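PDB 3ZED: RNA-directed RNA polymerase from Infectious pancreatic necrosis virus, which catalyses RNA-templated RNA synthesis from ribonucleoside triphosphates for viral genome replication and probably occurs both free and covalently attached to the genomic RNA. Local coordinates for residues A198-Q203 against E708-I713. Numbering follows the deposited sequence.
Sequences AKLLEQ and EVTTAI. With K (potassium ion), chain L.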
loop_
_atom_site.group_PDB
_atom_site.type_symbol
_atom_site.label_atom_id
_atom_site.label_comp_id
_atom_site.label_asym_id
_atom_site.label_seq_id
_atom_site.Cartn_x
_atom_site.Cartn_y
_atom_site.Cartn_z
ATOM N N ALA B 198 -17.782 -8.125 -6.461
ATOM C CA ALA B 198 -18.143 -6.709 -6.548
ATOM C C ALA B 198 -19.219 -6.349 -5.515
ATOM O O ALA B 198 -19.129 -5.292 -4.893
ATOM C CB ALA B 198 -18.626 -6.377 -7.953
ATOM N N LYS B 199 -20.199 -7.246 -5.305
ATOM C CA LYS B 199 -21.272 -7.067 -4.321
ATOM C C LYS B 199 -20.698 -7.075 -2.889
ATOM O O LYS B 199 -21.198 -6.347 -2.034
ATOM C CB LYS B 199 -22.364 -8.146 -4.480
ATOM C CG LYS B 199 -23.171 -8.067 -5.786
ATOM C CD LYS B 199 -23.888 -6.724 -6.035
ATOM C CE LYS B 199 -25.053 -6.490 -5.104
ATOM N NZ LYS B 199 -25.704 -5.184 -5.353
ATOM N N LEU B 200 -19.637 -7.872 -2.638
ATOM C CA LEU B 200 -18.986 -7.912 -1.329
ATOM C C LEU B 200 -18.189 -6.625 -1.138
ATOM O O LEU B 200 -18.303 -5.983 -0.096
ATOM C CB LEU B 200 -18.070 -9.138 -1.177
ATOM C CG LEU B 200 -18.713 -10.527 -1.160
ATOM C CD1 LEU B 200 -17.661 -11.599 -1.357
ATOM C CD2 LEU B 200 -19.487 -10.787 0.138
ATOM N N LEU B 201 -17.436 -6.211 -2.182
ATOM C CA LEU B 201 -16.620 -4.996 -2.169
ATOM C C LEU B 201 -17.475 -3.752 -2.051
ATOM O O LEU B 201 -16.996 -2.761 -1.534
ATOM C CB LEU B 201 -15.704 -4.910 -3.400
ATOM C CG LEU B 201 -14.571 -5.933 -3.453
ATOM C CD1 LEU B 201 -14.032 -6.076 -4.855
ATOM C CD2 LEU B 201 -13.459 -5.598 -2.422
ATOM N N GLU B 202 -18.748 -3.797 -2.474
ATOM C CA GLU B 202 -19.637 -2.634 -2.306
ATOM C C GLU B 202 -19.801 -2.323 -0.813
ATOM O O GLU B 202 -19.968 -1.166 -0.434
ATOM C CB GLU B 202 -20.996 -2.897 -2.943
ATOM C CG GLU B 202 -21.023 -2.712 -4.453
ATOM C CD GLU B 202 -22.361 -3.007 -5.111
ATOM O OE1 GLU B 202 -23.292 -3.464 -4.410
ATOM O OE2 GLU B 202 -22.488 -2.755 -6.330
ATOM N N GLN B 203 -19.688 -3.368 0.028
ATOM C CA GLN B 203 -19.796 -3.302 1.478
ATOM C C GLN B 203 -18.431 -3.099 2.175
ATOM O O GLN B 203 -18.340 -2.238 3.057
ATOM C CB GLN B 203 -20.475 -4.573 2.043
ATOM C CG GLN B 203 -21.855 -4.909 1.450
ATOM C CD GLN B 203 -22.804 -3.728 1.448
ATOM O OE1 GLN B 203 -22.901 -2.966 2.428
ATOM N NE2 GLN B 203 -23.516 -3.545 0.334
ATOM N N GLU B 708 -26.198 -10.032 4.672
ATOM C CA GLU B 708 -27.294 -10.238 3.709
ATOM C C GLU B 708 -26.734 -10.539 2.326
ATOM O O GLU B 708 -27.279 -11.385 1.623
ATOM C CB GLU B 708 -28.237 -9.022 3.668
ATOM C CG GLU B 708 -29.060 -8.885 4.940
ATOM C CD GLU B 708 -29.865 -7.612 5.125
ATOM O OE1 GLU B 708 -29.354 -6.515 4.800
ATOM O OE2 GLU B 708 -31.005 -7.713 5.631
ATOM N N VAL B 709 -25.628 -9.874 1.953
ATOM C CA VAL B 709 -24.943 -10.064 0.668
ATOM C C VAL B 709 -24.349 -11.491 0.614
ATOM O O VAL B 709 -24.516 -12.177 -0.397
ATOM C CB VAL B 709 -23.874 -8.961 0.400
ATOM C CG1 VAL B 709 -23.095 -9.239 -0.886
ATOM C CG2 VAL B 709 -24.510 -7.570 0.351
ATOM N N THR B 710 -23.715 -11.946 1.716
ATOM C CA THR B 710 -23.111 -13.285 1.818
ATOM C C THR B 710 -24.180 -14.385 1.696
ATOM O O THR B 710 -23.947 -15.370 0.991
ATOM C CB THR B 710 -22.299 -13.436 3.115
ATOM O OG1 THR B 710 -21.266 -12.456 3.129
ATOM C CG2 THR B 710 -21.650 -14.800 3.238
ATOM N N THR B 711 -25.337 -14.210 2.360
ATOM C CA THR B 711 -26.426 -15.193 2.317
ATOM C C THR B 711 -27.017 -15.271 0.896
ATOM O O THR B 711 -27.391 -16.359 0.465
ATOM C CB THR B 711 -27.487 -14.901 3.382
ATOM O OG1 THR B 711 -27.976 -13.569 3.208
ATOM C CG2 THR B 711 -26.951 -15.080 4.803
ATOM N N ALA B 712 -27.038 -14.140 0.154
ATOM C CA ALA B 712 -27.528 -14.106 -1.222
ATOM C C ALA B 712 -26.565 -14.865 -2.145
ATOM O O ALA B 712 -27.016 -15.709 -2.915
ATOM C CB ALA B 712 -27.708 -12.667 -1.688
ATOM N N ILE B 713 -25.239 -14.621 -2.007
ATOM C CA ILE B 713 -24.203 -15.274 -2.813
ATOM C C ILE B 713 -24.245 -16.796 -2.586
ATOM O O ILE B 713 -24.220 -17.553 -3.562
ATOM C CB ILE B 713 -22.802 -14.653 -2.538
ATOM C CG1 ILE B 713 -22.748 -13.216 -3.109
ATOM C CG2 ILE B 713 -21.671 -15.531 -3.136
ATOM C CD1 ILE B 713 -21.649 -12.339 -2.599
HETATM K K K L . -24.884 -1.138 2.945
HETATM O O HOH W 1 -24.296 0.740 4.868
#
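Val709 points into the turn from Lys199 to Gln203 and splits its two methyls over it. Val709 CG1, anti to its own backbone N (chi1 175°), reaches Lys199, 3.6 Å from Lys199 O and 3.8 Å from Lys199 CB. Val709 CG2 lies 3.9 Å from Gln203 CG. Beside this wedge the end of Leu200 bends toward the other helix, where Ile713 CD1 comes to 3.7 Å from Leu200 CG. Leu200 CD2 also passes 3.9 Å from Thr710 OG1, a hydroxyl already bonded to the carbonyl of Leu706. Tyr192 touches both Leu200 and Ile713, and helix 476-493 packs on Leu200 and Thr710. The two segments run nearly antiparallel (173°), with axes 9.9 Å apart. The far face of 708-713 is looser: Glu708 and Thr711 are exposed, and Thr711 OG1 turns back onto its own helix, bonding Glu708 O from above the carbonyl plane. Polar groups gather at one flank, where Lys199 NZ forms a salt bridge with Glu202 OE1 on the syn side, somewhat out of the carboxylate plane, and a hydrogen bond with Ser701 OG. Gln203 OE1 binds potassium at 2.7 Å, joined by a water, Thr698 and the carbonyls of Ser701, Pro702 and Lys704. No hydrogen bond crosses between the two segments, so van der Waals packing, largely between aliphatic groups, joins them directly, while the ion ties the palm-region helix to the chain just ahead of helix 706-714.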